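Local structure of acetyl-CoA acetyltransferase (Bacillus anthracis, 3SS6) at residues A295-R299 / K330-L334. The protein probably catalyses the thiolase reaction, the reversible condensation of two acetyl-CoA molecules to acetoacetyl-CoA and free CoA. Sequence-based numbering, arbitrary orientation.
Unlike the reference sequence in segment 330-334: Asp333 (reference Gly).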
loop_
_atom_site.group_PDB
_atom_site.type_symbol
_atom_site.label_atom_id
_atom_site.label_comp_id
_atom_site.label_asym_id
_atom_site.label_seq_id
_atom_site.Cartn_x
_atom_site.Cartn_y
_atom_site.Cartn_z
ATOM N N ALA A 295 20.559 13.257 33.068
ATOM C CA ALA A 295 20.924 13.971 34.297
ATOM C C ALA A 295 20.407 13.263 35.560
ATOM O O ALA A 295 21.197 12.855 36.419
ATOM C CB ALA A 295 20.473 15.440 34.243
ATOM N N PRO A 296 19.077 13.103 35.683
ATOM C CA PRO A 296 18.598 12.378 36.866
ATOM C C PRO A 296 19.031 10.907 36.895
ATOM O O PRO A 296 19.195 10.365 37.988
ATOM C CB PRO A 296 17.069 12.491 36.760
ATOM C CG PRO A 296 16.803 12.784 35.322
ATOM C CD PRO A 296 17.966 13.615 34.859
ATOM N N ALA A 297 19.198 10.271 35.735
ATOM C CA ALA A 297 19.632 8.874 35.711
ATOM C C ALA A 297 21.041 8.748 36.268
ATOM O O ALA A 297 21.325 7.872 37.086
ATOM C CB ALA A 297 19.562 8.302 34.296
ATOM N N ILE A 298 21.919 9.646 35.839
ATOM C CA ILE A 298 23.295 9.627 36.334
ATOM C C ILE A 298 23.348 9.968 37.823
ATOM O O ILE A 298 24.019 9.281 38.595
ATOM C CB ILE A 298 24.213 10.536 35.496
ATOM C CG1 ILE A 298 24.421 9.911 34.108
ATOM C CG2 ILE A 298 25.562 10.760 36.203
ATOM C CD1 ILE A 298 25.141 10.815 33.119
ATOM N N ARG A 299 22.625 11.003 38.241
ATOM C CA ARG A 299 22.629 11.377 39.654
ATOM C C ARG A 299 22.134 10.228 40.520
ATOM O O ARG A 299 22.745 9.909 41.539
ATOM C CB ARG A 299 21.806 12.646 39.893
ATOM C CG ARG A 299 22.431 13.885 39.266
ATOM C CD ARG A 299 21.675 15.160 39.609
ATOM N NE ARG A 299 22.503 16.343 39.372
ATOM C CZ ARG A 299 22.130 17.395 38.646
ATOM N NH1 ARG A 299 20.933 17.431 38.079
ATOM N NH2 ARG A 299 22.959 18.419 38.495
ATOM N N LYS A 330 25.550 20.921 30.600
ATOM C CA LYS A 330 25.310 22.086 31.442
ATOM C C LYS A 330 24.671 21.716 32.773
ATOM O O LYS A 330 25.066 22.231 33.817
ATOM C CB LYS A 330 24.448 23.112 30.701
ATOM C CG LYS A 330 25.149 23.716 29.485
ATOM C CD LYS A 330 24.208 24.573 28.657
ATOM C CE LYS A 330 24.891 25.095 27.403
ATOM N NZ LYS A 330 26.080 25.926 27.720
ATOM N N GLU A 331 23.697 20.812 32.736
ATOM C CA GLU A 331 22.981 20.425 33.948
ATOM C C GLU A 331 23.903 19.748 34.965
ATOM O O GLU A 331 23.840 20.040 36.164
ATOM C CB GLU A 331 21.799 19.516 33.598
ATOM C CG GLU A 331 21.031 19.002 34.805
ATOM C CD GLU A 331 20.371 20.103 35.608
ATOM O OE1 GLU A 331 19.827 21.056 35.006
ATOM O OE2 GLU A 331 20.399 20.020 36.851
ATOM N N LEU A 332 24.759 18.855 34.479
ATOM C CA LEU A 332 25.680 18.101 35.330
ATOM C C LEU A 332 27.045 18.772 35.496
ATOM O O LEU A 332 27.875 18.301 36.279
ATOM C CB LEU A 332 25.879 16.686 34.772
ATOM C CG LEU A 332 24.670 15.741 34.748
ATOM C CD1 LEU A 332 25.073 14.412 34.137
ATOM C CD2 LEU A 332 24.114 15.529 36.146
ATOM N N ASP A 333 27.268 19.868 34.769
ATOM C CA ASP A 333 28.572 20.533 34.715
ATOM C C ASP A 333 29.695 19.541 34.411
ATOM O O ASP A 333 30.669 19.443 35.157
ATOM C CB ASP A 333 28.857 21.285 36.021
ATOM C CG ASP A 333 30.042 22.234 35.908
ATOM O OD1 ASP A 333 30.416 22.611 34.777
ATOM O OD2 ASP A 333 30.593 22.614 36.960
ATOM N N LEU A 334 29.547 18.804 33.315
ATOM C CA LEU A 334 30.525 17.791 32.933
ATOM C C LEU A 334 31.821 18.404 32.413
ATOM O O LEU A 334 31.824 19.506 31.858
ATOM C CB LEU A 334 29.960 16.876 31.844
ATOM C CG LEU A 334 28.697 16.087 32.174
ATOM C CD1 LEU A 334 28.254 15.317 30.953
ATOM C CD2 LEU A 334 28.935 15.153 33.355
#
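The guanidinium of Arg299 forms a salt bridge with the carboxylate of Glu331 and reaches its backbone carbonyl more weakly, while a methyl of Leu332 sits on one face. NH1 of Arg299 gives a nearly straight hydrogen bond to OE2 of Glu331, 2.9 Å long at 164°, which is part of the salt bridge. The bond lies close to the guanidinium plane but reaches OE2 on its anti side. The two flat groups stand almost perpendicular, 84° apart. NH2 of Arg299 adds weak bonds to the carbonyl O of Glu331, 3.0 Å, and to its OE2, 3.4 Å. OE1 of Glu331 is hydrogen-bonded to the hydroxyl of Tyr170, so the carboxylate is held from outside the contact as well. CD2 of Leu332 lies 3.6 Å above the guanidinium plane, over its centre. Here helix 294-305 meets the C-terminal end of helix 322-332, in the thiolase C-terminal domain. A Schellman motif ends the latter helix, with Asp333 at positive phi as the C-prime residue. Beside the salt bridge, the side chains of Ala295, Ile298 and Leu332 make the apolar part of the contact. CD1 of Leu332 packs on CD1 of Ile298 at 3.7 Å. With CG of Glu331 anti to the backbone N (chi1 177°), that carbon is carried against CB of Ala295, 3.6 Å away.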